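Long-range contact in multicopper oxidase (Uncultured bacterium, PDB 4E9X), which probably couples the one-electron oxidation of substrates to the reduction of dioxygen at its copper centres: residues H57-T69 against Y91-C105. Sequence-based numbering, arbitrary orientation.
With CU (copper (II) ion), chain K; CU (copper (II) ion), chain E; CU (copper (II) ion), chain D.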
ATOM      1  N   HIS A  57      15.403  22.906  12.401  1.00 11.82           N
ATOM      2  CA  HIS A  57      14.111  22.224  12.210  1.00 11.79           C
ATOM      3  C   HIS A  57      13.092  23.217  11.655  1.00 10.86           C
ATOM      4  O   HIS A  57      13.354  24.424  11.645  1.00 11.65           O
ATOM      5  CB  HIS A  57      13.575  21.699  13.566  1.00 11.90           C
ATOM      6  CG  HIS A  57      14.514  20.743  14.240  1.00 10.36           C
ATOM      7  ND1 HIS A  57      14.750  19.466  13.797  1.00 10.98           N
ATOM      8  CD2 HIS A  57      15.307  20.948  15.334  1.00 10.68           C
ATOM      9  CE1 HIS A  57      15.662  18.924  14.635  1.00 11.19           C
ATOM     10  NE2 HIS A  57      16.015  19.826  15.575  1.00 11.70           N
ATOM     11  N   THR A  58      11.911  22.706  11.307  1.00 11.07           N
ATOM     12  CA  THR A  58      10.718  23.523  11.096  1.00 11.75           C
ATOM     13  C   THR A  58       9.505  22.766  11.666  1.00 11.04           C
ATOM     14  O   THR A  58       9.706  21.637  12.113  1.00 12.60           O
ATOM     15  CB  THR A  58      10.405  23.821   9.620  1.00 10.97           C
ATOM     16  OG1 THR A  58      10.227  22.559   8.943  1.00 11.82           O
ATOM     17  CG2 THR A  58      11.534  24.596   8.929  1.00 13.74           C
ATOM     18  N   ILE A  59       8.330  23.354  11.615  1.00 11.09           N
ATOM     19  CA  ILE A  59       7.125  22.529  11.785  1.00 10.69           C
ATOM     20  C   ILE A  59       6.221  22.794  10.589  1.00 11.47           C
ATOM     21  O   ILE A  59       5.832  23.938  10.354  1.00 11.49           O
ATOM     22  CB  ILE A  59       6.379  22.815  13.082  1.00 10.69           C
ATOM     23  CG1 ILE A  59       7.278  22.733  14.332  1.00 12.99           C
ATOM     24  CG2 ILE A  59       5.198  21.816  13.209  1.00 11.60           C
ATOM     25  CD1 ILE A  59       6.445  22.886  15.634  1.00 17.16           C
ATOM     26  N   HIS A  60       5.884  21.717   9.883  1.00 10.58           N
ATOM     27  CA  HIS A  60       4.830  21.700   8.890  1.00 10.88           C
ATOM     28  C   HIS A  60       3.544  21.133   9.487  1.00 10.07           C
ATOM     29  O   HIS A  60       3.529  20.156  10.256  1.00 10.87           O
ATOM     30  CB  HIS A  60       5.268  20.850   7.688  1.00 10.95           C
ATOM     31  CG  HIS A  60       4.120  20.537   6.770  1.00 11.09           C
ATOM     32  ND1 HIS A  60       3.391  21.496   6.093  1.00 10.64           N
ATOM     33  CD2 HIS A  60       3.596  19.331   6.407  1.00 11.73           C
ATOM     34  CE1 HIS A  60       2.433  20.892   5.399  1.00 11.18           C
ATOM     35  NE2 HIS A  60       2.553  19.570   5.550  1.00 10.64           N
ATOM     36  N   TRP A  61       2.424  21.737   9.145  1.00  9.20           N
ATOM     37  CA  TRP A  61       1.089  21.432   9.686  1.00 10.23           C
ATOM     38  C   TRP A  61       0.350  20.678   8.603  1.00  8.73           C
ATOM     39  O   TRP A  61      -0.202  21.258   7.672  1.00 10.03           O
ATOM     40  CB  TRP A  61       0.369  22.737  10.127  1.00 11.09           C
ATOM     41  CG  TRP A  61       1.333  23.507  11.003  1.00 10.41           C
ATOM     42  CD1 TRP A  61       2.184  24.476  10.577  1.00 11.59           C
ATOM     43  CD2 TRP A  61       1.566  23.386  12.424  1.00 12.08           C
ATOM     44  NE1 TRP A  61       2.933  24.959  11.639  1.00 13.18           N
ATOM     45  CE2 TRP A  61       2.585  24.318  12.798  1.00 13.86           C
ATOM     46  CE3 TRP A  61       0.996  22.564  13.407  1.00 12.19           C
ATOM     47  CZ2 TRP A  61       3.051  24.450  14.119  1.00 13.02           C
ATOM     48  CZ3 TRP A  61       1.483  22.717  14.707  1.00 14.20           C
ATOM     49  CH2 TRP A  61       2.475  23.623  15.091  1.00 14.50           C
ATOM     50  N   HIS A  62       0.418  19.349   8.653  1.00  9.47           N
ATOM     51  CA  HIS A  62      -0.029  18.486   7.574  1.00  8.93           C
ATOM     52  C   HIS A  62      -1.534  18.429   7.594  1.00  9.16           C
ATOM     53  O   HIS A  62      -2.145  17.872   8.483  1.00 10.86           O
ATOM     54  CB  HIS A  62       0.661  17.125   7.730  1.00  9.31           C
ATOM     55  CG  HIS A  62       0.302  16.160   6.614  1.00 10.17           C
ATOM     56  ND1 HIS A  62       1.290  15.417   5.973  1.00 10.25           N
ATOM     57  CD2 HIS A  62      -0.886  15.761   6.046  1.00 10.74           C
ATOM     58  CE1 HIS A  62       0.678  14.626   5.085  1.00  9.41           C
ATOM     59  NE2 HIS A  62      -0.638  14.864   5.115  1.00 11.24           N
ATOM     60  N   GLY A  63      -2.093  18.883   6.474  1.00  9.69           N
ATOM     61  CA  GLY A  63      -3.525  18.944   6.275  1.00 11.35           C
ATOM     62  C   GLY A  63      -4.092  20.348   6.463  1.00 10.98           C
ATOM     63  O   GLY A  63      -5.221  20.604   5.995  1.00 15.04           O
ATOM     64  N   VAL A  64      -3.286  21.232   7.073  1.00 10.53           N
ATOM     65  CA  VAL A  64      -3.725  22.622   7.225  1.00 10.43           C
ATOM     66  C   VAL A  64      -3.542  23.324   5.918  1.00 10.77           C
ATOM     67  O   VAL A  64      -2.457  23.302   5.307  1.00 13.42           O
ATOM     68  CB  VAL A  64      -2.867  23.311   8.333  1.00  9.81           C
ATOM     69  CG1 VAL A  64      -3.120  24.804   8.419  1.00 12.69           C
ATOM     70  CG2 VAL A  64      -3.171  22.636   9.686  1.00 10.29           C
ATOM     71  N   HIS A  65      -4.598  23.934   5.373  1.00 11.28           N
ATOM     72  CA  HIS A  65      -4.414  24.494   4.037  1.00 12.27           C
ATOM     73  C   HIS A  65      -3.507  25.702   3.985  1.00 11.23           C
ATOM     74  O   HIS A  65      -2.969  25.999   2.911  1.00 11.75           O
ATOM     75  CB  HIS A  65      -5.805  24.965   3.549  1.00 14.68           C
ATOM     76  CG  HIS A  65      -6.747  23.854   3.236  1.00 17.44           C
ATOM     77  ND1 HIS A  65      -8.119  24.049   3.045  1.00 20.20           N
ATOM     78  CD2 HIS A  65      -6.486  22.554   3.013  1.00 16.57           C
ATOM     79  CE1 HIS A  65      -8.657  22.898   2.744  1.00 21.11           C
ATOM     80  NE2 HIS A  65      -7.709  21.966   2.715  1.00 19.92           N
ATOM     81  N   GLN A  66      -3.387  26.423   5.102  1.00 11.53           N
ATOM     82  CA  GLN A  66      -2.642  27.684   5.130  1.00 11.63           C
ATOM     83  C   GLN A  66      -3.226  28.675   4.132  1.00 11.65           C
ATOM     84  O   GLN A  66      -2.528  29.256   3.340  1.00 14.26           O
ATOM     85  CB  GLN A  66      -1.139  27.482   4.831  1.00 12.36           C
ATOM     86  CG  GLN A  66      -0.509  26.488   5.809  1.00 12.99           C
ATOM     87  CD  GLN A  66      -0.296  27.056   7.219  1.00 13.29           C
ATOM     88  OE1 GLN A  66      -0.546  28.217   7.510  1.00 13.26           O
ATOM     89  NE2 GLN A  66       0.153  26.156   8.093  1.00 11.81           N
ATOM     90  N   LYS A  67      -4.537  28.848   4.201  1.00 12.90           N
ATOM     91  CA  LYS A  67      -5.281  29.730   3.320  1.00 15.25           C
ATOM     92  C   LYS A  67      -4.837  31.167   3.582  1.00 18.73           C
ATOM     93  O   LYS A  67      -5.177  31.742   4.629  1.00 21.79           O
ATOM     94  CB  LYS A  67      -6.785  29.563   3.541  1.00 19.14           C
ATOM     95  CG  LYS A  67      -7.738  30.229   2.597  1.00 25.79           C
ATOM     96  CD  LYS A  67      -7.426  30.000   1.121  1.00 30.89           C
ATOM     97  CE  LYS A  67      -8.639  29.665   0.273  1.00 39.62           C
ATOM     98  NZ  LYS A  67      -8.980  28.200   0.380  1.00 58.57           N
ATOM     99  N   GLY A  68      -4.072  31.719   2.652  1.00 21.18           N
ATOM    100  CA  GLY A  68      -3.542  33.062   2.725  1.00 25.98           C
ATOM    101  C   GLY A  68      -2.418  33.154   3.747  1.00 23.45           C
ATOM    102  O   GLY A  68      -2.013  34.251   4.125  1.00 27.52           O
ATOM    103  N   THR A  69      -1.943  32.022   4.217  1.00 16.59           N
ATOM    104  CA  THR A  69      -0.885  32.005   5.241  1.00 14.84           C
ATOM    105  C   THR A  69       0.240  31.045   4.831  1.00 13.65           C
ATOM    106  O   THR A  69       0.863  30.428   5.726  1.00 13.07           O
ATOM    107  CB  THR A  69      -1.364  31.653   6.660  1.00 14.14           C
ATOM    108  OG1 THR A  69      -1.957  30.362   6.684  1.00 14.75           O
ATOM    109  CG2 THR A  69      -2.472  32.620   7.049  1.00 16.65           C
ATOM    110  N   TYR A  91       4.443  30.347  14.079  1.00 14.22           N
ATOM    111  CA  TYR A  91       3.473  29.916  13.069  1.00 14.01           C
ATOM    112  C   TYR A  91       2.100  30.513  13.390  1.00 13.49           C
ATOM    113  O   TYR A  91       1.745  30.432  14.569  1.00 14.49           O
ATOM    114  CB  TYR A  91       3.353  28.380  13.025  1.00 12.52           C
ATOM    115  CG  TYR A  91       4.691  27.791  12.570  1.00 12.29           C
ATOM    116  CD1 TYR A  91       4.975  27.734  11.215  1.00 12.55           C
ATOM    117  CD2 TYR A  91       5.664  27.342  13.476  1.00 11.50           C
ATOM    118  CE1 TYR A  91       6.162  27.211  10.700  1.00 12.23           C
ATOM    119  CE2 TYR A  91       6.863  26.837  13.009  1.00 10.76           C
ATOM    120  CZ  TYR A  91       7.101  26.782  11.636  1.00 11.58           C
ATOM    121  OH  TYR A  91       8.299  26.301  11.180  1.00 11.80           O
ATOM    122  N   LYS A  92       1.381  31.011  12.388  1.00 14.35           N
ATOM    123  CA  LYS A  92      -0.013  31.400  12.572  1.00 14.27           C
ATOM    124  C   LYS A  92      -0.875  30.895  11.408  1.00 14.62           C
ATOM    125  O   LYS A  92      -0.525  31.078  10.232  1.00 15.67           O
ATOM    126  CB  LYS A  92      -0.123  32.940  12.628  1.00 17.63           C
ATOM    127  CG  LYS A  92       0.731  33.558  13.703  1.00 18.56           C
ATOM    128  CD  LYS A  92       0.396  35.050  13.828  1.00 21.13           C
ATOM    129  CE  LYS A  92       1.063  35.640  15.087  1.00 19.86           C
ATOM    130  NZ  LYS A  92       0.733  37.058  15.327  1.00 28.27           N
ATOM    131  N   PHE A  93      -1.989  30.222  11.752  1.00 15.16           N
ATOM    132  CA  PHE A  93      -2.900  29.736  10.720  1.00 13.82           C
ATOM    133  C   PHE A  93      -4.289  29.659  11.286  1.00 13.06           C
ATOM    134  O   PHE A  93      -4.436  29.523  12.509  1.00 14.85           O
ATOM    135  CB  PHE A  93      -2.458  28.383  10.131  1.00 15.30           C
ATOM    136  CG  PHE A  93      -2.272  27.295  11.174  1.00 13.58           C
ATOM    137  CD1 PHE A  93      -3.331  26.476  11.555  1.00 14.25           C
ATOM    138  CD2 PHE A  93      -1.033  27.121  11.753  1.00 17.26           C
ATOM    139  CE1 PHE A  93      -3.107  25.505  12.521  1.00 18.11           C
ATOM    140  CE2 PHE A  93      -0.812  26.150  12.701  1.00 19.40           C
ATOM    141  CZ  PHE A  93      -1.862  25.320  13.102  1.00 19.60           C
ATOM    142  N   LYS A  94      -5.294  29.717  10.424  1.00 13.21           N
ATOM    143  CA  LYS A  94      -6.645  29.429  10.850  1.00 13.15           C
ATOM    144  C   LYS A  94      -6.910  27.957  10.582  1.00 12.49           C
ATOM    145  O   LYS A  94      -6.588  27.397   9.541  1.00 13.74           O
ATOM    146  CB  LYS A  94      -7.688  30.269  10.089  1.00 16.50           C
ATOM    147  CG  LYS A  94      -9.164  30.077  10.458  1.00 21.10           C
ATOM    148  CD  LYS A  94     -10.035  31.004   9.652  1.00 25.15           C
ATOM    149  CE  LYS A  94      -9.932  32.427  10.155  1.00 31.24           C
ATOM    150  NZ  LYS A  94     -10.735  32.604  11.412  1.00 47.23           N
ATOM    151  N   ALA A  95      -7.569  27.325  11.591  1.00 11.92           N
ATOM    152  CA  ALA A  95      -7.906  25.926  11.501  1.00 12.88           C
ATOM    153  C   ALA A  95      -9.208  25.728  10.723  1.00 11.94           C
ATOM    154  O   ALA A  95     -10.195  25.270  11.312  1.00 13.48           O
ATOM    155  CB  ALA A  95      -8.046  25.386  12.934  1.00 14.61           C
ATOM    156  N   ASP A  96      -9.203  26.046   9.434  1.00 11.18           N
ATOM    157  CA  ASP A  96     -10.432  25.963   8.663  1.00 12.20           C
ATOM    158  C   ASP A  96     -10.576  24.579   8.067  1.00 12.71           C
ATOM    159  O   ASP A  96     -11.644  24.275   7.547  1.00 24.64           O
ATOM    160  CB  ASP A  96     -10.548  27.025   7.586  1.00 15.67           C
ATOM    161  CG  ASP A  96      -9.373  27.215   6.695  1.00 21.81           C
ATOM    162  OD1 ASP A  96      -8.461  26.380   6.631  1.00 26.74           O
ATOM    163  OD2 ASP A  96      -9.358  28.281   6.016  1.00 37.56           O
ATOM    164  N   ARG A  97      -9.588  23.737   8.108  1.00 11.42           N
ATOM    165  CA  ARG A  97      -9.660  22.344   7.621  1.00 10.36           C
ATOM    166  C   ARG A  97      -9.933  21.416   8.797  1.00 10.09           C
ATOM    167  O   ARG A  97      -9.157  21.403   9.738  1.00 11.69           O
ATOM    168  CB  ARG A  97      -8.345  21.969   6.892  1.00 12.43           C
ATOM    169  CG  ARG A  97      -8.237  20.400   6.670  1.00 15.20           C
ATOM    170  CD  ARG A  97      -9.265  19.897   5.704  1.00 13.99           C
ATOM    171  NE  ARG A  97      -8.672  18.810   4.921  1.00 13.03           N
ATOM    172  CZ  ARG A  97      -8.391  17.597   5.370  1.00 11.05           C
ATOM    173  NH1 ARG A  97      -8.647  17.212   6.608  1.00  9.36           N
ATOM    174  NH2 ARG A  97      -7.851  16.745   4.511  1.00 12.04           N
ATOM    175  N   ILE A  98     -11.026  20.674   8.748  1.00 10.08           N
ATOM    176  CA  ILE A  98     -11.403  19.853   9.892  1.00  9.89           C
ATOM    177  C   ILE A  98     -10.670  18.522   9.877  1.00  9.07           C
ATOM    178  O   ILE A  98     -10.150  18.022   8.885  1.00  9.78           O
ATOM    179  CB  ILE A  98     -12.932  19.633   9.839  1.00 11.71           C
ATOM    180  CG1 ILE A  98     -13.380  18.817   8.608  1.00 12.66           C
ATOM    181  CG2 ILE A  98     -13.678  20.949   9.908  1.00 12.94           C
ATOM    182  CD1 ILE A  98     -14.870  18.577   8.449  1.00 18.25           C
ATOM    183  N   GLY A  99     -10.735  17.889  11.056  1.00  8.74           N
ATOM    184  CA  GLY A  99     -10.475  16.445  11.176  1.00  8.90           C
ATOM    185  C   GLY A  99      -9.150  16.102  11.808  1.00  7.78           C
ATOM    186  O   GLY A  99      -8.471  16.915  12.461  1.00  8.64           O
ATOM    187  N   THR A 100      -8.734  14.856  11.543  1.00  7.51           N
ATOM    188  CA  THR A 100      -7.491  14.344  12.032  1.00  7.36           C
ATOM    189  C   THR A 100      -6.330  14.851  11.166  1.00  7.33           C
ATOM    190  O   THR A 100      -6.093  14.333  10.059  1.00  8.05           O
ATOM    191  CB  THR A 100      -7.493  12.810  11.968  1.00  7.85           C
ATOM    192  OG1 THR A 100      -8.662  12.336  12.652  1.00  8.13           O
ATOM    193  CG2 THR A 100      -6.250  12.231  12.633  1.00  8.12           C
ATOM    194  N   LEU A 101      -5.622  15.842  11.701  1.00  7.62           N
ATOM    195  CA  LEU A 101      -4.423  16.365  11.044  1.00  7.27           C
ATOM    196  C   LEU A 101      -3.205  16.008  11.877  1.00  7.46           C
ATOM    197  O   LEU A 101      -3.316  15.323  12.923  1.00  8.36           O
ATOM    198  CB  LEU A 101      -4.519  17.903  10.892  1.00  8.01           C
ATOM    199  CG  LEU A 101      -5.883  18.410  10.402  1.00  8.38           C
ATOM    200  CD1 LEU A 101      -5.828  19.927  10.186  1.00  9.72           C
ATOM    201  CD2 LEU A 101      -6.344  17.740   9.140  1.00  9.94           C
ATOM    202  N   TRP A 102      -2.024  16.441  11.453  1.00  7.82           N
ATOM    203  CA  TRP A 102      -0.826  16.180  12.273  1.00  7.82           C
ATOM    204  C   TRP A 102       0.227  17.209  11.932  1.00  8.13           C
ATOM    205  O   TRP A 102       0.030  18.013  11.036  1.00  9.73           O
ATOM    206  CB  TRP A 102      -0.338  14.770  12.098  1.00  8.79           C
ATOM    207  CG  TRP A 102       0.148  14.277  10.761  1.00  8.04           C
ATOM    208  CD1 TRP A 102      -0.516  14.292   9.576  1.00  8.26           C
ATOM    209  CD2 TRP A 102       1.424  13.657  10.530  1.00  8.13           C
ATOM    210  NE1 TRP A 102       0.299  13.710   8.600  1.00  8.76           N
ATOM    211  CE2 TRP A 102       1.484  13.320   9.158  1.00  7.93           C
ATOM    212  CE3 TRP A 102       2.537  13.337  11.337  1.00  7.64           C
ATOM    213  CZ2 TRP A 102       2.613  12.699   8.610  1.00  8.80           C
ATOM    214  CZ3 TRP A 102       3.649  12.727  10.792  1.00  8.88           C
ATOM    215  CH2 TRP A 102       3.686  12.409   9.415  1.00  8.55           C
ATOM    216  N   TYR A 103       1.323  17.181  12.659  1.00  8.92           N
ATOM    217  CA  TYR A 103       2.353  18.189  12.435  1.00  8.74           C
ATOM    218  C   TYR A 103       3.683  17.436  12.530  1.00  9.03           C
ATOM    219  O   TYR A 103       3.805  16.429  13.256  1.00  9.54           O
ATOM    220  CB  TYR A 103       2.238  19.410  13.394  1.00 10.38           C
ATOM    221  CG  TYR A 103       2.439  19.008  14.852  1.00  9.24           C
ATOM    222  CD1 TYR A 103       3.705  18.970  15.432  1.00  9.47           C
ATOM    223  CD2 TYR A 103       1.344  18.665  15.639  1.00  9.44           C
ATOM    224  CE1 TYR A 103       3.880  18.600  16.764  1.00 10.24           C
ATOM    225  CE2 TYR A 103       1.491  18.276  16.986  1.00  9.66           C
ATOM    226  CZ  TYR A 103       2.746  18.250  17.508  1.00  9.74           C
ATOM    227  OH  TYR A 103       2.970  17.874  18.831  1.00 10.41           O
ATOM    228  N   HIS A 104       4.712  17.922  11.833  1.00  9.66           N
ATOM    229  CA  HIS A 104       5.989  17.229  11.848  1.00  9.43           C
ATOM    230  C   HIS A 104       7.090  18.140  11.309  1.00  9.35           C
ATOM    231  O   HIS A 104       6.775  19.077  10.550  1.00 11.81           O
ATOM    232  CB  HIS A 104       5.960  15.933  11.017  1.00  9.27           C
ATOM    233  CG  HIS A 104       5.561  16.022   9.570  1.00  9.92           C
ATOM    234  ND1 HIS A 104       6.395  16.431   8.565  1.00  9.95           N
ATOM    235  CD2 HIS A 104       4.377  15.734   8.977  1.00  9.96           C
ATOM    236  CE1 HIS A 104       5.726  16.388   7.396  1.00 10.09           C
ATOM    237  NE2 HIS A 104       4.502  15.949   7.612  1.00 10.13           N
ATOM    238  N   CYS A 105       8.331  17.835  11.635  1.00 10.35           N
ATOM    239  CA  CYS A 105       9.417  18.632  11.030  1.00 11.47           C
ATOM    240  C   CYS A 105       9.399  18.449   9.524  1.00 10.97           C
ATOM    241  O   CYS A 105       9.004  17.405   9.014  1.00 11.26           O
ATOM    242  CB  CYS A 105      10.745  18.142  11.641  1.00 12.18           C
ATOM    243  SG  CYS A 105      12.136  19.181  11.127  1.00 16.43           S
TER
HETATM  244 CU    CU K2402       1.799  18.424   4.295  0.65 14.02          CU
HETATM  245 CU    CU E1402       3.178  15.335   6.287  0.80 10.86          CU
HETATM  246 CU    CU D1401      13.857  18.425  12.297  0.90 12.49          CU
HETATM  247  O   HOH W   1      -6.595  24.702   7.510  1.00 15.26           O
HETATM  248  O   HOH W   2      -9.276  26.730   3.192  1.00 27.58           O
HETATM  249  O   HOH W   3      -5.779  27.433   6.657  1.00 17.26           O
HETATM  250  O   HOH W   4      -4.571  29.927   7.629  1.00 15.89           O
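Strands 60-62 and 101-104 run antiparallel, with His60 opposite His104 and His62 opposite Trp102 as hydrogen-bonded pairs and Trp61 opposite Tyr103 between them. His60, His62, Trp102 and His104 share one face. His62 ND1 (1.9 Å) and His104 NE2 (2.0 Å) bind the same copper ion, their rings meeting rim to rim. With chi1 at -178°, CG trans to the backbone N, the His62 ring meets Trp102 obliquely; Trp102 NE1 lies over one face, 3.2 Å from His62 CG. His60 turns its edge, offset, to the face of His104, and its NE2 binds a second copper. His254 of a second subunit binds the first ion, His204 of that subunit the second. Across the sheet, Trp61 is wedged: Phe93 CE2 sits over the centre of one face, Ile59 CG2 lies above the other, and NE1 points at the Tyr91 ring face, 3.5 Å from Tyr91 CG. Tyr91 OH accepts a nearly straight hydrogen bond from Ile59 N (3.0 Å) and also bonds Gln80. His57 ND1 and Cys105 SG bind a third copper with His112. Thr58 N donates to Cys105 SG (3.5 Å, 168°), which probably tunes this thiolate. Cys105 thus binds the type 1 copper and His104 the trinuclear cluster, consistent with the His-Cys-His electron path.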